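Local coordinates for ankyrin repeat family protein (Enterococcus faecalis, PDB 3HRA) that is of unknown function but folds as a stack of ankyrin repeats and so probably serves as a scaffold for binding other proteins, at residues I133-I145 with L164-N176. Residues are numbered along the deposited sequence; the frame is centred on the assembly and turned at random.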
ATOM      1  N   ILE A 133      10.719  -8.048  -1.254  1.00  7.03           N
ATOM      2  CA  ILE A 133      11.388  -6.886  -0.679  1.00  6.09           C
ATOM      3  C   ILE A 133      12.282  -6.190  -1.710  1.00  6.84           C
ATOM      4  O   ILE A 133      12.607  -5.003  -1.581  1.00  7.77           O
ATOM      5  CB  ILE A 133      12.186  -7.301   0.586  1.00  7.25           C
ATOM      6  CG1 ILE A 133      12.632  -6.093   1.409  1.00  5.91           C
ATOM      7  CG2 ILE A 133      13.380  -8.196   0.223  1.00  7.08           C
ATOM      8  CD1 ILE A 133      13.082  -6.500   2.809  1.00  9.79           C
ATOM      9  N   ASP A 134      12.661  -6.921  -2.749  1.00  7.40           N
ATOM     10  CA  ASP A 134      13.569  -6.396  -3.767  1.00  5.21           C
ATOM     11  C   ASP A 134      12.847  -5.964  -5.050  1.00  8.78           C
ATOM     12  O   ASP A 134      13.472  -5.731  -6.092  1.00 10.19           O
ATOM     13  CB  ASP A 134      14.653  -7.427  -4.099  1.00  8.49           C
ATOM     14  CG  ASP A 134      15.593  -7.700  -2.927  1.00 13.57           C
ATOM     15  OD1 ASP A 134      15.819  -6.788  -2.091  1.00  8.72           O
ATOM     16  OD2 ASP A 134      16.120  -8.845  -2.844  1.00 16.18           O
ATOM     17  N   PHE A 135      11.528  -5.840  -4.970  1.00  5.82           N
ATOM     18  CA  PHE A 135      10.754  -5.459  -6.140  1.00  5.80           C
ATOM     19  C   PHE A 135      11.164  -4.057  -6.570  1.00  7.46           C
ATOM     20  O   PHE A 135      11.556  -3.237  -5.740  1.00  8.11           O
ATOM     21  CB  PHE A 135       9.260  -5.482  -5.810  1.00  5.92           C
ATOM     22  CG  PHE A 135       8.375  -5.339  -7.021  1.00  4.81           C
ATOM     23  CD1 PHE A 135       8.214  -6.399  -7.895  1.00  9.72           C
ATOM     24  CD2 PHE A 135       7.721  -4.139  -7.290  1.00  6.59           C
ATOM     25  CE1 PHE A 135       7.396  -6.272  -9.031  1.00 10.64           C
ATOM     26  CE2 PHE A 135       6.901  -4.007  -8.409  1.00  7.23           C
ATOM     27  CZ  PHE A 135       6.740  -5.079  -9.276  1.00  8.13           C
ATOM     28  N   GLN A 136      11.113  -3.790  -7.869  1.00  6.59           N
ATOM     29  CA  GLN A 136      11.443  -2.466  -8.390  1.00  4.75           C
ATOM     30  C   GLN A 136      10.290  -1.869  -9.165  1.00  4.29           C
ATOM     31  O   GLN A 136       9.575  -2.576  -9.896  1.00  8.71           O
ATOM     32  CB  GLN A 136      12.655  -2.545  -9.318  1.00  6.43           C
ATOM     33  CG  GLN A 136      13.986  -2.778  -8.604  1.00  6.95           C
ATOM     34  CD  GLN A 136      15.119  -2.997  -9.586  1.00  9.97           C
ATOM     35  OE1 GLN A 136      15.898  -2.083  -9.884  1.00 13.52           O
ATOM     36  NE2 GLN A 136      15.213  -4.211 -10.103  1.00  8.42           N
ATOM     37  N   ASN A 137      10.121  -0.559  -9.046  1.00  7.17           N
ATOM     38  CA  ASN A 137       9.123   0.135  -9.861  1.00  6.04           C
ATOM     39  C   ASN A 137       9.694   0.617 -11.202  1.00  7.74           C
ATOM     40  O   ASN A 137      10.797   0.199 -11.595  1.00  9.19           O
ATOM     41  CB  ASN A 137       8.418   1.257  -9.077  1.00  7.14           C
ATOM     42  CG  ASN A 137       9.370   2.360  -8.578  1.00  8.90           C
ATOM     43  OD1 ASN A 137       9.074   3.022  -7.576  1.00 15.51           O
ATOM     44  ND2 ASN A 137      10.492   2.561  -9.256  1.00  3.93           N
ATOM     45  N   ASP A 138       8.944   1.468 -11.910  1.00 10.43           N
ATOM     46  CA  ASP A 138       9.314   1.874 -13.280  1.00 11.70           C
ATOM     47  C   ASP A 138      10.631   2.636 -13.341  1.00  8.16           C
ATOM     48  O   ASP A 138      11.279   2.679 -14.391  1.00 11.65           O
ATOM     49  CB  ASP A 138       8.231   2.738 -13.941  1.00  9.69           C
ATOM     50  CG  ASP A 138       7.033   1.937 -14.383  1.00 11.12           C
ATOM     51  OD1 ASP A 138       6.021   2.566 -14.749  1.00 14.83           O
ATOM     52  OD2 ASP A 138       7.094   0.685 -14.361  1.00 16.42           O
ATOM     53  N   PHE A 139      11.005   3.235 -12.213  1.00  7.40           N
ATOM     54  CA  PHE A 139      12.242   3.987 -12.097  1.00  9.31           C
ATOM     55  C   PHE A 139      13.414   3.117 -11.676  1.00  9.11           C
ATOM     56  O   PHE A 139      14.535   3.608 -11.602  1.00  7.70           O
ATOM     57  CB  PHE A 139      12.079   5.146 -11.099  1.00  8.04           C
ATOM     58  CG  PHE A 139      10.807   5.918 -11.284  1.00 12.75           C
ATOM     59  CD1 PHE A 139      10.688   6.846 -12.311  1.00 16.21           C
ATOM     60  CD2 PHE A 139       9.731   5.725 -10.433  1.00 14.64           C
ATOM     61  CE1 PHE A 139       9.517   7.558 -12.494  1.00 19.41           C
ATOM     62  CE2 PHE A 139       8.544   6.440 -10.614  1.00 14.41           C
ATOM     63  CZ  PHE A 139       8.443   7.357 -11.641  1.00 16.38           C
ATOM     64  N   GLY A 140      13.149   1.845 -11.366  1.00  7.60           N
ATOM     65  CA  GLY A 140      14.174   0.948 -10.856  1.00  7.25           C
ATOM     66  C   GLY A 140      14.342   1.056  -9.344  1.00  5.50           C
ATOM     67  O   GLY A 140      15.226   0.411  -8.761  1.00  9.26           O
ATOM     68  N   TYR A 141      13.496   1.860  -8.705  1.00  6.44           N
ATOM     69  CA  TYR A 141      13.604   2.090  -7.272  1.00  5.31           C
ATOM     70  C   TYR A 141      13.063   0.890  -6.524  1.00  5.83           C
ATOM     71  O   TYR A 141      12.025   0.352  -6.885  1.00  6.64           O
ATOM     72  CB  TYR A 141      12.789   3.306  -6.803  1.00  7.33           C
ATOM     73  CG  TYR A 141      13.223   4.659  -7.322  1.00  9.91           C
ATOM     74  CD1 TYR A 141      12.318   5.711  -7.380  1.00 12.06           C
ATOM     75  CD2 TYR A 141      14.520   4.887  -7.755  1.00  8.62           C
ATOM     76  CE1 TYR A 141      12.694   6.952  -7.841  1.00 11.68           C
ATOM     77  CE2 TYR A 141      14.908   6.138  -8.221  1.00 14.73           C
ATOM     78  CZ  TYR A 141      13.992   7.164  -8.258  1.00 13.29           C
ATOM     79  OH  TYR A 141      14.360   8.412  -8.719  1.00 16.00           O
ATOM     80  N   THR A 142      13.777   0.497  -5.476  1.00  7.44           N
ATOM     81  CA  THR A 142      13.271  -0.450  -4.489  1.00  8.23           C
ATOM     82  C   THR A 142      12.738   0.355  -3.307  1.00  6.37           C
ATOM     83  O   THR A 142      12.928   1.583  -3.245  1.00  5.96           O
ATOM     84  CB  THR A 142      14.402  -1.345  -3.942  1.00  6.65           C
ATOM     85  OG1 THR A 142      15.420  -0.517  -3.361  1.00  4.55           O
ATOM     86  CG2 THR A 142      15.010  -2.188  -5.060  1.00  6.46           C
ATOM     87  N   ALA A 143      12.122  -0.337  -2.357  1.00  4.18           N
ATOM     88  CA  ALA A 143      11.661   0.293  -1.121  1.00  4.61           C
ATOM     89  C   ALA A 143      12.833   0.945  -0.406  1.00  6.70           C
ATOM     90  O   ALA A 143      12.724   2.080   0.074  1.00  7.59           O
ATOM     91  CB  ALA A 143      10.979  -0.728  -0.206  1.00  6.74           C
ATOM     92  N   LEU A 144      13.962   0.245  -0.354  1.00  4.72           N
ATOM     93  CA  LEU A 144      15.150   0.801   0.284  1.00  5.45           C
ATOM     94  C   LEU A 144      15.632   2.096  -0.381  1.00  6.44           C
ATOM     95  O   LEU A 144      15.926   3.086   0.302  1.00  7.54           O
ATOM     96  CB  LEU A 144      16.275  -0.225   0.287  1.00  6.08           C
ATOM     97  CG  LEU A 144      17.527   0.218   1.029  1.00  4.56           C
ATOM     98  CD1 LEU A 144      17.258   0.382   2.543  1.00  7.82           C
ATOM     99  CD2 LEU A 144      18.658  -0.791   0.767  1.00  4.94           C
ATOM    100  N   ILE A 145      15.733   2.086  -1.704  1.00  6.23           N
ATOM    101  CA  ILE A 145      16.188   3.256  -2.440  1.00  6.28           C
ATOM    102  C   ILE A 145      15.265   4.444  -2.213  1.00 10.46           C
ATOM    103  O   ILE A 145      15.740   5.560  -1.987  1.00  8.39           O
ATOM    104  CB  ILE A 145      16.352   2.968  -3.957  1.00  5.46           C
ATOM    105  CG1 ILE A 145      17.580   2.076  -4.178  1.00  8.63           C
ATOM    106  CG2 ILE A 145      16.527   4.263  -4.710  1.00  7.02           C
ATOM    107  CD1 ILE A 145      17.665   1.463  -5.562  1.00 10.86           C
ATOM    108  N   LEU A 164      14.219  -2.758   6.865  1.00  5.81           N
ATOM    109  CA  LEU A 164      14.418  -3.405   5.557  1.00  9.16           C
ATOM    110  C   LEU A 164      15.679  -4.267   5.532  1.00  9.71           C
ATOM    111  O   LEU A 164      15.661  -5.395   5.031  1.00  7.65           O
ATOM    112  CB  LEU A 164      14.452  -2.365   4.403  1.00  4.06           C
ATOM    113  CG  LEU A 164      13.112  -1.674   4.108  1.00  5.45           C
ATOM    114  CD1 LEU A 164      13.278  -0.445   3.214  1.00  6.22           C
ATOM    115  CD2 LEU A 164      12.144  -2.679   3.491  1.00  7.47           C
ATOM    116  N   MET A 165      16.785  -3.733   6.045  1.00  6.31           N
ATOM    117  CA  MET A 165      18.029  -4.496   6.055  1.00  8.75           C
ATOM    118  C   MET A 165      17.921  -5.714   6.955  1.00  8.67           C
ATOM    119  O   MET A 165      18.483  -6.762   6.662  1.00 11.95           O
ATOM    120  CB  MET A 165      19.214  -3.618   6.474  1.00  8.70           C
ATOM    121  CG  MET A 165      19.461  -2.439   5.533  1.00  9.16           C
ATOM    122  SD  MET A 165      19.626  -2.913   3.802  1.00 10.05           S
ATOM    123  CE  MET A 165      21.157  -3.853   3.870  1.00 10.46           C
ATOM    124  N   GLU A 166      17.200  -5.579   8.061  1.00  6.70           N
ATOM    125  CA  GLU A 166      17.064  -6.701   8.976  1.00  8.46           C
ATOM    126  C   GLU A 166      16.194  -7.797   8.370  1.00 13.10           C
ATOM    127  O   GLU A 166      16.179  -8.930   8.852  1.00 18.69           O
ATOM    128  CB  GLU A 166      16.499  -6.243  10.309  1.00  9.17           C
ATOM    129  CG  GLU A 166      17.541  -5.620  11.212  1.00 13.25           C
ATOM    130  CD  GLU A 166      18.601  -6.611  11.676  1.00 16.98           C
ATOM    131  OE1 GLU A 166      18.237  -7.728  12.095  1.00 23.46           O
ATOM    132  OE2 GLU A 166      19.796  -6.267  11.628  1.00 19.86           O
ATOM    133  N   ASN A 167      15.475  -7.453   7.305  1.00  9.37           N
ATOM    134  CA  ASN A 167      14.630  -8.413   6.630  1.00  8.45           C
ATOM    135  C   ASN A 167      15.221  -8.854   5.297  1.00 10.96           C
ATOM    136  O   ASN A 167      14.526  -9.436   4.455  1.00 17.78           O
ATOM    137  CB  ASN A 167      13.213  -7.866   6.443  1.00  8.43           C
ATOM    138  CG  ASN A 167      12.373  -7.993   7.704  1.00 15.47           C
ATOM    139  OD1 ASN A 167      11.637  -8.964   7.867  1.00 19.21           O
ATOM    140  ND2 ASN A 167      12.497  -7.022   8.616  1.00 13.73           N
ATOM    141  N   GLY A 168      16.514  -8.585   5.121  1.00 12.40           N
ATOM    142  CA  GLY A 168      17.253  -9.114   3.992  1.00 14.02           C
ATOM    143  C   GLY A 168      17.157  -8.333   2.695  1.00 12.95           C
ATOM    144  O   GLY A 168      17.431  -8.886   1.628  1.00 13.11           O
ATOM    145  N   ALA A 169      16.780  -7.056   2.762  1.00  7.79           N
ATOM    146  CA  ALA A 169      16.776  -6.217   1.545  1.00  9.32           C
ATOM    147  C   ALA A 169      18.140  -6.241   0.871  1.00  7.90           C
ATOM    148  O   ALA A 169      19.173  -6.157   1.538  1.00 11.18           O
ATOM    149  CB  ALA A 169      16.383  -4.774   1.875  1.00  8.04           C
ATOM    150  N   ASP A 170      18.144  -6.349  -0.454  1.00  8.92           N
ATOM    151  CA  ASP A 170      19.395  -6.322  -1.219  1.00 11.31           C
ATOM    152  C   ASP A 170      19.768  -4.871  -1.492  1.00  7.54           C
ATOM    153  O   ASP A 170      19.121  -4.192  -2.288  1.00  9.40           O
ATOM    154  CB  ASP A 170      19.218  -7.096  -2.529  1.00 11.67           C
ATOM    155  CG  ASP A 170      20.499  -7.180  -3.356  1.00 14.89           C
ATOM    156  OD1 ASP A 170      21.539  -6.617  -2.954  1.00 13.99           O
ATOM    157  OD2 ASP A 170      20.457  -7.811  -4.430  1.00 17.15           O
ATOM    158  N   GLN A 171      20.809  -4.386  -0.833  1.00  8.31           N
ATOM    159  CA  GLN A 171      21.197  -2.991  -1.012  1.00  6.38           C
ATOM    160  C   GLN A 171      22.089  -2.735  -2.234  1.00  8.00           C
ATOM    161  O   GLN A 171      22.398  -1.579  -2.548  1.00 10.66           O
ATOM    162  CB  GLN A 171      21.870  -2.438   0.249  1.00  9.73           C
ATOM    163  CG  GLN A 171      23.289  -2.936   0.482  1.00 10.49           C
ATOM    164  CD  GLN A 171      24.024  -2.106   1.519  1.00  9.61           C
ATOM    165  OE1 GLN A 171      24.130  -0.881   1.392  1.00 13.46           O
ATOM    166  NE2 GLN A 171      24.561  -2.772   2.537  1.00  9.90           N
ATOM    167  N   SER A 172      22.476  -3.800  -2.929  1.00  6.45           N
ATOM    168  CA  SER A 172      23.343  -3.669  -4.099  1.00  6.63           C
ATOM    169  C   SER A 172      22.551  -3.330  -5.367  1.00 12.14           C
ATOM    170  O   SER A 172      23.132  -2.979  -6.405  1.00 13.26           O
ATOM    171  CB  SER A 172      24.193  -4.941  -4.282  1.00 15.01           C
ATOM    172  OG  SER A 172      23.426  -6.015  -4.807  1.00 19.82           O
ATOM    173  N   ILE A 173      21.225  -3.416  -5.283  1.00  9.29           N
ATOM    174  CA  ILE A 173      20.381  -3.141  -6.452  1.00  8.88           C
ATOM    175  C   ILE A 173      20.515  -1.695  -6.933  1.00  9.34           C
ATOM    176  O   ILE A 173      20.437  -0.766  -6.142  1.00 10.73           O
ATOM    177  CB  ILE A 173      18.893  -3.470  -6.169  1.00  6.57           C
ATOM    178  CG1 ILE A 173      18.743  -4.971  -5.896  1.00  8.22           C
ATOM    179  CG2 ILE A 173      18.006  -3.030  -7.343  1.00 10.05           C
ATOM    180  CD1 ILE A 173      17.370  -5.415  -5.355  1.00 12.02           C
ATOM    181  N   LYS A 174      20.720  -1.519  -8.240  1.00  9.49           N
ATOM    182  CA  LYS A 174      20.823  -0.190  -8.844  1.00  6.66           C
ATOM    183  C   LYS A 174      19.521   0.203  -9.523  1.00  8.34           C
ATOM    184  O   LYS A 174      18.877  -0.615 -10.191  1.00 10.71           O
ATOM    185  CB  LYS A 174      21.975  -0.140  -9.860  1.00  8.78           C
ATOM    186  CG  LYS A 174      23.376  -0.273  -9.225  1.00 10.20           C
ATOM    187  CD  LYS A 174      24.468  -0.399 -10.282  1.00 14.47           C
ATOM    188  CE  LYS A 174      25.849  -0.484  -9.627  1.00 16.97           C
ATOM    189  NZ  LYS A 174      26.920  -0.829 -10.606  1.00 27.92           N
ATOM    190  N   ASP A 175      19.122   1.456  -9.345  1.00 10.31           N
ATOM    191  CA  ASP A 175      17.973   1.973 -10.082  1.00  9.59           C
ATOM    192  C   ASP A 175      18.349   2.278 -11.527  1.00 13.40           C
ATOM    193  O   ASP A 175      19.457   1.943 -11.964  1.00 13.16           O
ATOM    194  CB  ASP A 175      17.321   3.172  -9.373  1.00  7.97           C
ATOM    195  CG  ASP A 175      18.221   4.407  -9.299  1.00 12.45           C
ATOM    196  OD1 ASP A 175      17.923   5.283  -8.471  1.00 17.31           O
ATOM    197  OD2 ASP A 175      19.208   4.525 -10.057  1.00 13.67           O
ATOM    198  N   ASN A 176      17.428   2.889 -12.272  1.00 11.84           N
ATOM    199  CA  ASN A 176      17.631   3.132 -13.701  1.00 10.38           C
ATOM    200  C   ASN A 176      18.718   4.172 -13.978  1.00 15.52           C
ATOM    201  O   ASN A 176      19.194   4.284 -15.112  1.00 19.61           O
ATOM    202  CB  ASN A 176      16.326   3.569 -14.374  1.00  8.36           C
ATOM    203  CG  ASN A 176      15.291   2.458 -14.450  1.00  9.01           C
ATOM    204  OD1 ASN A 176      14.112   2.714 -14.728  1.00 17.49           O
ATOM    205  ND2 ASN A 176      15.716   1.224 -14.214  1.00 12.63           N
TER
HETATM  206  O   HOH W   1      16.133  -4.076  -1.963  1.00 13.53           O
HETATM  207  O   HOH W   2      16.982  -9.967  -0.762  1.00 16.81           O
HETATM  208  O   HOH W   3      18.051  -9.617  -4.989  1.00 35.72           O
HETATM  209  O   HOH W   4      17.969  -1.607  -2.902  1.00 10.49           O
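Asp134 and Asp170 meet where the loops on either side of the helix-turn-helix (143-149, 155-166) of one predicted ankyrin repeat run side by side. Asp170 N points almost straight at Asp134 OD1 (2.9 Å, 170° at the hydrogen) and arrives on the syn side of the carboxylate. The two acid side chains cross at about a right angle; one water links Asp134 OD1 to the backbone Asp170 O, and another donates to OD2 of both acids.

Apolar groups flank this polar seam. Ile173 lays CD1 against Asp134 CB (3.6 Å) and turns CG2 toward the methyl of Thr142. On the other flank Ile133, with CG1 anti to its own nitrogen (chi1 -167°), rests CD1 against Ala169 CB (3.8 Å) and Leu164, whose side chain slides past in the opposite direction. Deeper in, Leu164 CD1 rests on Leu144 CA, while Leu144 CD2 packs on Gln171 CB (3.6 Å).

Near the turn from Asn137 to Gly140, Asn176 N donates to Phe139 O (3.1 Å). Gly140, which also has positive phi, has no side chain to hold Asp175 off, and their CA atoms lie 4.0 Å apart. Asp175 OD1 lies at the edge of the Tyr141 ring and is hydrogen-bonded by Tyr184 of helix 181-188.

Second-shell bonds set these groups in place. In a Schellman motif with Gly168 as C-prime residue, Ala169 N and Gly168 N bond back to Leu164 O and Met165 O; Thr142 OG1, at the N-cap of helix 143-149, accepts from Ile145 N; and Asp170 OD1 closes an Asx turn onto Ser172 N. Waters, Asp170 N and the Ser172 donors probably offset the like charges of the two nearby acids: Asp134 joins the loops directly, whereas the Asp170 carboxylate holds its own turn and reaches across by water.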